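Local atomic coordinates of dihydrofolate reductase, putative (Aspergillus flavus, PDB entry 6DRS), a protein that probably catalyses the NADPH-dependent reduction of dihydrofolate to tetrahydrofolate, as dihydrofolate reductases do, and here binds an antifolate inhibitor and NADP. Residues K65-V70 and A97-E102; I130-L135 and L139-E144. One frame throughout, in Å; residues are numbered along the deposited sequence.

Contact 1 of 2, residues K65-V70 and A97-E102; sequences KTYDSV and AEELKE. With NAP (NADP nicotinamide-adenine-dinucleotide phosphate), chain H.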
loop_
_atom_site.group_PDB
_atom_site.type_symbol
_atom_site.label_atom_id
_atom_site.label_comp_id
_atom_site.label_asym_id
_atom_site.label_seq_id
_atom_site.Cartn_x
_atom_site.Cartn_y
_atom_site.Cartn_z
ATOM N N LYS A 65 -5.005 -0.788 12.214
ATOM C CA LYS A 65 -3.894 -1.634 12.658
ATOM C C LYS A 65 -2.691 -1.459 11.723
ATOM O O LYS A 65 -1.530 -1.435 12.180
ATOM C CB LYS A 65 -4.333 -3.097 12.771
ATOM C CG LYS A 65 -5.043 -3.436 14.074
ATOM C CD LYS A 65 -5.841 -4.714 13.971
ATOM C CE LYS A 65 -6.291 -5.284 15.296
ATOM N NZ LYS A 65 -7.545 -6.053 15.105
ATOM N N THR A 66 -2.960 -1.299 10.432
ATOM C CA THR A 66 -1.886 -1.046 9.473
ATOM C C THR A 66 -1.275 0.328 9.748
ATOM O O THR A 66 -0.050 0.479 9.757
ATOM C CB THR A 66 -2.378 -1.172 8.026
ATOM O OG1 THR A 66 -2.818 -2.517 7.826
ATOM C CG2 THR A 66 -1.293 -0.839 7.027
ATOM N N TYR A 67 -2.123 1.322 10.024
ATOM C CA TYR A 67 -1.548 2.603 10.477
ATOM C C TYR A 67 -0.574 2.365 11.637
ATOM O O TYR A 67 0.556 2.835 11.609
ATOM C CB TYR A 67 -2.626 3.622 10.838
ATOM C CG TYR A 67 -2.053 4.947 11.276
ATOM C CD1 TYR A 67 -1.595 5.877 10.347
ATOM C CD2 TYR A 67 -1.973 5.285 12.622
ATOM C CE1 TYR A 67 -1.083 7.106 10.743
ATOM C CE2 TYR A 67 -1.436 6.499 13.034
ATOM C CZ TYR A 67 -1.010 7.422 12.090
ATOM O OH TYR A 67 -0.511 8.630 12.487
ATOM N N ASP A 68 -1.015 1.604 12.643
ATOM C CA ASP A 68 -0.210 1.372 13.864
ATOM C C ASP A 68 1.059 0.581 13.536
ATOM O O ASP A 68 2.070 0.765 14.193
ATOM C CB ASP A 68 -1.044 0.709 14.961
ATOM C CG ASP A 68 -2.018 1.662 15.626
ATOM O OD1 ASP A 68 -1.873 2.881 15.410
ATOM O OD2 ASP A 68 -2.923 1.180 16.354
ATOM N N SER A 69 1.012 -0.261 12.507
ATOM C CA SER A 69 2.149 -1.096 12.120
ATOM C C SER A 69 3.333 -0.261 11.637
ATOM O O SER A 69 4.469 -0.749 11.701
ATOM C CB SER A 69 1.780 -2.108 11.085
ATOM O OG SER A 69 1.616 -1.511 9.814
ATOM N N VAL A 70 3.082 0.957 11.144
ATOM C CA VAL A 70 4.189 1.840 10.759
ATOM C C VAL A 70 4.784 2.430 12.037
ATOM O O VAL A 70 4.035 2.905 12.873
ATOM C CB VAL A 70 3.716 2.987 9.846
ATOM C CG1 VAL A 70 4.896 3.681 9.193
ATOM C CG2 VAL A 70 2.722 2.515 8.799
ATOM N N ALA A 97 -4.090 13.365 14.753
ATOM C CA ALA A 97 -3.863 14.825 14.725
ATOM C C ALA A 97 -2.542 15.132 15.417
ATOM O O ALA A 97 -1.746 15.933 14.938
ATOM C CB ALA A 97 -5.009 15.561 15.362
ATOM N N GLU A 98 -2.283 14.422 16.503
ATOM C CA GLU A 98 -1.081 14.673 17.265
ATOM C C GLU A 98 0.141 14.220 16.465
ATOM O O GLU A 98 1.152 14.931 16.414
ATOM C CB GLU A 98 -1.178 13.936 18.596
ATOM C CG GLU A 98 -0.347 14.543 19.707
ATOM C CD GLU A 98 -0.427 13.708 20.980
ATOM O OE1 GLU A 98 -1.568 13.481 21.475
ATOM O OE2 GLU A 98 0.640 13.262 21.459
ATOM N N GLU A 99 0.052 13.028 15.875
ATOM C CA GLU A 99 1.180 12.431 15.142
ATOM C C GLU A 99 1.465 13.249 13.871
ATOM O O GLU A 99 2.623 13.531 13.540
ATOM C CB GLU A 99 0.911 10.941 14.879
ATOM C CG GLU A 99 1.066 10.064 16.121
ATOM C CD GLU A 99 0.564 8.631 15.974
ATOM O OE1 GLU A 99 0.140 8.251 14.869
ATOM O OE2 GLU A 99 0.574 7.891 16.970
ATOM N N LEU A 100 0.408 13.658 13.182
ATOM C CA LEU A 100 0.536 14.597 12.026
ATOM C C LEU A 100 1.338 15.860 12.400
ATOM O O LEU A 100 2.299 16.226 11.709
ATOM C CB LEU A 100 -0.872 14.945 11.523
ATOM C CG LEU A 100 -0.913 15.851 10.294
ATOM C CD1 LEU A 100 0.002 15.318 9.202
ATOM C CD2 LEU A 100 -2.348 15.992 9.782
ATOM N N LYS A 101 0.975 16.501 13.511
ATOM C CA LYS A 101 1.635 17.735 13.987
ATOM C C LYS A 101 3.133 17.495 14.241
ATOM O O LYS A 101 3.975 18.357 13.944
ATOM C CB LYS A 101 0.914 18.259 15.236
ATOM C CG LYS A 101 1.435 19.573 15.803
ATOM C CD LYS A 101 0.707 20.037 17.048
ATOM C CE LYS A 101 1.246 21.368 17.525
ATOM N NZ LYS A 101 0.355 22.004 18.534
ATOM N N GLU A 102 3.475 16.355 14.826
ATOM C CA GLU A 102 4.890 16.015 15.054
ATOM C C GLU A 102 5.589 15.835 13.693
ATOM O O GLU A 102 6.749 16.260 13.464
ATOM C CB GLU A 102 4.913 14.763 15.948
ATOM C CG GLU A 102 6.278 14.327 16.463
ATOM C CD GLU A 102 7.314 15.411 16.688
ATOM O OE1 GLU A 102 6.994 16.405 17.393
ATOM O OE2 GLU A 102 8.444 15.262 16.157
HETATM P PA NAP H . -6.325 -3.800 9.238
HETATM O O1A NAP H . -5.071 -3.049 8.889
HETATM O O2A NAP H . -7.385 -4.286 8.318
HETATM O O5B NAP H . -7.061 -2.976 10.430
HETATM C C5B NAP H . -8.141 -3.502 11.226
HETATM C C4B NAP H . -8.737 -2.299 11.926
HETATM O O4B NAP H . -9.305 -1.424 10.949
HETATM C C3B NAP H . -9.894 -2.627 12.858
HETATM O O3B NAP H . -9.409 -2.994 14.159
HETATM C C2B NAP H . -10.657 -1.315 12.874
HETATM O O2B NAP H . -9.932 -0.343 13.623
HETATM C C1B NAP H . -10.507 -0.818 11.449
HETATM N N9A NAP H . -11.607 -1.278 10.620
HETATM C C8A NAP H . -11.525 -2.428 9.932
HETATM N N7A NAP H . -12.667 -2.628 9.242
HETATM C C5A NAP H . -13.494 -1.586 9.481
HETATM C C6A NAP H . -14.856 -1.200 9.048
HETATM N N6A NAP H . -15.494 -2.015 8.196
HETATM N N1A NAP H . -15.414 -0.054 9.492
HETATM C C2A NAP H . -14.712 0.728 10.333
HETATM N N3A NAP H . -13.458 0.430 10.770
HETATM C C4A NAP H . -12.795 -0.695 10.400
HETATM O O3 NAP H . -5.804 -5.013 10.215
HETATM P PN NAP H . -5.441 -6.557 9.838
HETATM O O1N NAP H . -6.371 -7.117 8.845
HETATM O O2N NAP H . -5.293 -7.175 11.211
HETATM O O5D NAP H . -3.984 -6.408 9.195
HETATM C C5D NAP H . -2.923 -5.847 9.928
HETATM C C4D NAP H . -1.778 -6.785 9.616
HETATM O O4D NAP H . -1.651 -6.871 8.196
HETATM C C3D NAP H . -0.431 -6.371 10.161
HETATM O O3D NAP H . 0.273 -7.591 10.511
HETATM C C2D NAP H . 0.208 -5.705 8.971
HETATM O O2D NAP H . 1.609 -5.768 9.067
HETATM C C1D NAP H . -0.317 -6.524 7.813
HETATM N N1N NAP H . -0.292 -5.781 6.535
HETATM C C2N NAP H . 0.464 -6.279 5.530
HETATM C C3N NAP H . 0.565 -5.622 4.286
HETATM C C7N NAP H . 1.416 -6.221 3.169
HETATM O O7N NAP H . 1.427 -5.718 2.041
HETATM N N7N NAP H . 2.153 -7.311 3.453
HETATM C C4N NAP H . -0.115 -4.398 4.124
HETATM C C5N NAP H . -0.879 -3.913 5.187
HETATM C C6N NAP H . -0.947 -4.608 6.396
HETATM P P2B NAP H . -10.283 -0.044 15.165
HETATM O O1X NAP H . -9.898 -1.301 15.933
HETATM O O2X NAP H . -9.288 1.043 15.519
HETATM O O3X NAP H . -11.755 0.200 15.027
#

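Contact 2 of 2, residues I130-L135 and L139-E144; sequences IVSSGL and LEDVEE. With NAP (NADP nicotinamide-adenine-dinucleotide phosphate), chain H; SO4 (sulfate ion), chain B.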
loop_
_atom_site.group_PDB
_atom_site.type_symbol
_atom_site.label_atom_id
_atom_site.label_comp_id
_atom_site.label_asym_id
_atom_site.label_seq_id
_atom_site.Cartn_x
_atom_site.Cartn_y
_atom_site.Cartn_z
ATOM N N ILE A 130 -6.123 11.858 7.688
ATOM C CA ILE A 130 -7.499 12.016 8.107
ATOM C C ILE A 130 -8.066 10.652 8.535
ATOM O O ILE A 130 -7.597 9.599 8.090
ATOM C CB ILE A 130 -8.337 12.659 6.996
ATOM C CG1 ILE A 130 -8.529 11.704 5.822
ATOM C CG2 ILE A 130 -7.685 13.949 6.538
ATOM C CD1 ILE A 130 -9.028 12.388 4.556
ATOM N N VAL A 131 -9.106 10.683 9.365
ATOM C CA VAL A 131 -9.652 9.463 9.967
ATOM C C VAL A 131 -11.115 9.348 9.554
ATOM O O VAL A 131 -11.811 10.300 9.695
ATOM C CB VAL A 131 -9.536 9.541 11.500
ATOM C CG1 VAL A 131 -10.122 8.302 12.169
ATOM C CG2 VAL A 131 -8.108 9.812 11.957
ATOM N N SER A 132 -11.545 8.200 9.040
ATOM C CA SER A 132 -12.898 7.979 8.568
ATOM C C SER A 132 -13.474 6.747 9.260
ATOM O O SER A 132 -12.726 5.928 9.803
ATOM C CB SER A 132 -12.923 7.763 7.069
ATOM O OG SER A 132 -12.099 8.730 6.428
ATOM N N SER A 133 -14.786 6.597 9.141
ATOM C CA SER A 133 -15.568 5.599 9.876
ATOM C C SER A 133 -15.737 4.319 9.040
ATOM O O SER A 133 -16.365 3.340 9.479
ATOM C CB SER A 133 -16.904 6.178 10.233
ATOM O OG SER A 133 -17.657 6.406 9.050
ATOM N N GLY A 134 -15.188 4.326 7.833
ATOM C CA GLY A 134 -15.346 3.215 6.924
ATOM C C GLY A 134 -14.587 3.457 5.630
ATOM O O GLY A 134 -14.043 4.550 5.405
ATOM N N LEU A 135 -14.542 2.432 4.789
ATOM C CA LEU A 135 -13.839 2.523 3.510
ATOM C C LEU A 135 -14.625 3.419 2.546
ATOM O O LEU A 135 -14.022 4.244 1.834
ATOM C CB LEU A 135 -13.671 1.129 2.904
ATOM C CG LEU A 135 -13.051 1.127 1.510
ATOM C CD1 LEU A 135 -11.599 1.564 1.572
ATOM C CD2 LEU A 135 -13.143 -0.250 0.893
ATOM N N LEU A 139 -13.349 6.994 1.087
ATOM C CA LEU A 139 -13.347 7.373 -0.316
ATOM C C LEU A 139 -14.095 8.706 -0.476
ATOM O O LEU A 139 -13.585 9.620 -1.099
ATOM C CB LEU A 139 -13.976 6.258 -1.152
ATOM C CG LEU A 139 -13.102 5.017 -1.356
ATOM C CD1 LEU A 139 -13.859 3.932 -2.118
ATOM C CD2 LEU A 139 -11.799 5.357 -2.069
ATOM N N GLU A 140 -15.275 8.821 0.125
ATOM C CA GLU A 140 -16.052 10.055 0.092
ATOM C C GLU A 140 -15.243 11.227 0.674
ATOM O O GLU A 140 -15.100 12.281 0.029
ATOM C CB GLU A 140 -17.308 9.872 0.934
ATOM C CG GLU A 140 -18.588 9.924 0.143
ATOM C CD GLU A 140 -19.661 9.208 0.935
ATOM O OE1 GLU A 140 -19.718 9.426 2.161
ATOM O OE2 GLU A 140 -20.407 8.412 0.339
ATOM N N ASP A 141 -14.737 11.038 1.894
ATOM C CA ASP A 141 -14.017 12.043 2.626
ATOM C C ASP A 141 -12.843 12.578 1.804
ATOM O O ASP A 141 -12.681 13.798 1.763
ATOM C CB ASP A 141 -13.499 11.520 3.966
ATOM C CG ASP A 141 -14.571 11.301 5.019
ATOM O OD1 ASP A 141 -15.741 11.615 4.741
ATOM O OD2 ASP A 141 -14.228 10.786 6.100
ATOM N N VAL A 142 -12.005 11.716 1.200
ATOM C CA VAL A 142 -10.876 12.272 0.431
ATOM C C VAL A 142 -11.381 13.019 -0.810
ATOM O O VAL A 142 -10.804 14.049 -1.142
ATOM C CB VAL A 142 -9.762 11.290 0.020
ATOM C CG1 VAL A 142 -8.624 11.264 1.004
ATOM C CG2 VAL A 142 -10.227 9.909 -0.423
ATOM N N GLU A 143 -12.395 12.489 -1.497
ATOM C CA GLU A 143 -12.958 13.163 -2.678
ATOM C C GLU A 143 -13.411 14.575 -2.274
ATOM O O GLU A 143 -12.989 15.557 -2.878
ATOM C CB GLU A 143 -14.106 12.355 -3.287
ATOM C CG GLU A 143 -13.660 11.310 -4.300
ATOM C CD GLU A 143 -14.445 9.998 -4.295
ATOM O OE1 GLU A 143 -15.495 9.927 -3.609
ATOM O OE2 GLU A 143 -14.009 9.037 -4.974
ATOM N N GLU A 144 -14.211 14.662 -1.212
ATOM C CA GLU A 144 -14.747 15.931 -0.718
ATOM C C GLU A 144 -13.619 16.893 -0.311
ATOM O O GLU A 144 -13.689 18.079 -0.638
ATOM C CB GLU A 144 -15.776 15.693 0.389
ATOM C CG GLU A 144 -16.116 16.936 1.200
ATOM C CD GLU A 144 -17.174 17.850 0.595
ATOM O OE1 GLU A 144 -18.180 18.129 1.289
ATOM O OE2 GLU A 144 -16.996 18.285 -0.569
HETATM P PA NAP H . -6.325 -3.800 9.238
HETATM O O1A NAP H . -5.071 -3.049 8.889
HETATM O O2A NAP H . -7.385 -4.286 8.318
HETATM O O5B NAP H . -7.061 -2.976 10.430
HETATM C C5B NAP H . -8.141 -3.502 11.226
HETATM C C4B NAP H . -8.737 -2.299 11.926
HETATM O O4B NAP H . -9.305 -1.424 10.949
HETATM C C3B NAP H . -9.894 -2.627 12.858
HETATM O O3B NAP H . -9.409 -2.994 14.159
HETATM C C2B NAP H . -10.657 -1.315 12.874
HETATM O O2B NAP H . -9.932 -0.343 13.623
HETATM C C1B NAP H . -10.507 -0.818 11.449
HETATM N N9A NAP H . -11.607 -1.278 10.620
HETATM C C8A NAP H . -11.525 -2.428 9.932
HETATM N N7A NAP H . -12.667 -2.628 9.242
HETATM C C5A NAP H . -13.494 -1.586 9.481
HETATM C C6A NAP H . -14.856 -1.200 9.048
HETATM N N6A NAP H . -15.494 -2.015 8.196
HETATM N N1A NAP H . -15.414 -0.054 9.492
HETATM C C2A NAP H . -14.712 0.728 10.333
HETATM N N3A NAP H . -13.458 0.430 10.770
HETATM C C4A NAP H . -12.795 -0.695 10.400
HETATM O O3 NAP H . -5.804 -5.013 10.215
HETATM P PN NAP H . -5.441 -6.557 9.838
HETATM O O1N NAP H . -6.371 -7.117 8.845
HETATM O O2N NAP H . -5.293 -7.175 11.211
HETATM O O5D NAP H . -3.984 -6.408 9.195
HETATM C C5D NAP H . -2.923 -5.847 9.928
HETATM C C4D NAP H . -1.778 -6.785 9.616
HETATM O O4D NAP H . -1.651 -6.871 8.196
HETATM C C3D NAP H . -0.431 -6.371 10.161
HETATM O O3D NAP H . 0.273 -7.591 10.511
HETATM C C2D NAP H . 0.208 -5.705 8.971
HETATM O O2D NAP H . 1.609 -5.768 9.067
HETATM C C1D NAP H . -0.317 -6.524 7.813
HETATM N N1N NAP H . -0.292 -5.781 6.535
HETATM C C2N NAP H . 0.464 -6.279 5.530
HETATM C C3N NAP H . 0.565 -5.622 4.286
HETATM C C7N NAP H . 1.416 -6.221 3.169
HETATM O O7N NAP H . 1.427 -5.718 2.041
HETATM N N7N NAP H . 2.153 -7.311 3.453
HETATM C C4N NAP H . -0.115 -4.398 4.124
HETATM C C5N NAP H . -0.879 -3.913 5.187
HETATM C C6N NAP H . -0.947 -4.608 6.396
HETATM P P2B NAP H . -10.283 -0.044 15.165
HETATM O O1X NAP H . -9.898 -1.301 15.933
HETATM O O2X NAP H . -9.288 1.043 15.519
HETATM O O3X NAP H . -11.755 0.200 15.027
HETATM S S SO4 B . -17.511 0.574 4.894
HETATM O O1 SO4 B . -18.389 -0.586 4.646
HETATM O O2 SO4 B . -17.409 1.363 3.636
HETATM O O3 SO4 B . -18.099 1.362 6.002
HETATM O O4 SO4 B . -16.156 0.162 5.342
HETATM O O HOH W 1 -15.767 9.216 7.918
#

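Contact 1 of 2, residues K65-V70 and A97-E102
Between 65-70 and 97-102 the only touching pair is Tyr67 and Glu99, one from helix 64-69 and the other from helix 89-116. Their CA atoms stand 11.2 Å apart, so the backbones never meet and only 85 Å² is buried between the segments. Tyr67 sends its ring straight across: CG is anti to the backbone N (chi1 -179°), which aims the phenol at the other helix. Glu99 reaches back with an extended chain. Its carboxylate lies nearly coplanar with the ring, 17° off, and OE1 comes in at the ring edge. Tyr67 OH donates to Glu99 OE1 over 2.5 Å, a very short bond whose exact length deserves caution at this resolution. OE1 also sits 3.0 Å from Tyr67 CE2. The other oxygen, OE2, makes salt bridges to Arg75 and Arg95, and Arg95 also pairs with Asp68. Pro76 and Val96 also touch the Tyr67 side chain, and this small centre is buried and, to judge by the short OH to OE1 approach, probably tight. The outer side of helix 89-116 is loose by comparison, with Ala97, Glu98, Lys101 and Glu102 exposed.

The far side of helix 64-69 serves the cofactor. Thr66 OG1 donates to NAP O1A at 2.5 Å, and Thr66 N adds a weak bond to the same oxygen. The Thr66 methyl CG2 lies 3.6 Å from NAP C5N, on the nicotinamide. Further along, Ser69 OG turns back onto Thr66 O, 2.6 Å away and in the carbonyl plane. The helix thus presents its N-terminal turn to the pyrophosphate, as in other dihydrofolate reductases, while Tyr67 ties its opposite flank to a carboxylate. With two arginines on OE2, that carboxylate is probably held as an anion, a good acceptor for the phenol.

Contact 2 of 2, residues I130-L135 and L139-E144
Strand residues Ile130 to Ser132 run at 141° to helix residues Leu139 to Glu144, with 9.0 Å between the axes, and a short turn ending at the N-cap Gly134 joins the two elements. Ile130 meets Val142 where the strand lies over the helix: CD1 touches CG1 at 3.7 Å as the two side chains cross obliquely. Val83 of the neighbouring strand packs against both. Two residues on, the contact becomes polar. Ser132 OG, set beside the backbone N and anti to the carbonyl carbon (chi1 -45°), donates to Asp141 OD2 at 3.0 Å, meeting it on the anti side and 28° out of the carboxylate plane. A water completes a second route, accepting from Ser133 N and donating to the same OD2 over 2.9 Å. Within the first helical turn, Leu139 N bonds to Leu135 O, while both leucine side chains pack on Ile61 and Leu168.

At the helix start Leu135 N donates to sulfate O4 at 2.8 Å, and Glu136 N binds the same ion, probably from the crystallisation liquor. Ser133 O approaches C2A of the cofactor adenine. This is the entry into a beta-alpha-beta crossover from strand 128-132 to strand 150-157: apolar side chains seat the helix on the sheet, one carboxylate fastens the turn, and the open amides of the first helical turn suit an anion.

Contact 1 is a small buried join of two helices, whereas contact 2 is partly buried and sets a helix against a strand near the sheet edge. Their centres lie 16 Å apart and their nearest atoms about 6 Å, without touching. Helix 89-116, which supplies half of contact 1, leads along the chain to strand 128-132 of contact 2, and Val96 of that helix packs on side chains of both. Each reaches the same cofactor, 65-70 at the pyrophosphate and nicotinamide, 130-135 at the adenine. Each carboxylate accepts a hydroxyl, but Glu99 is also gripped by arginines, whereas Asp141 is joined by a water beside a turn.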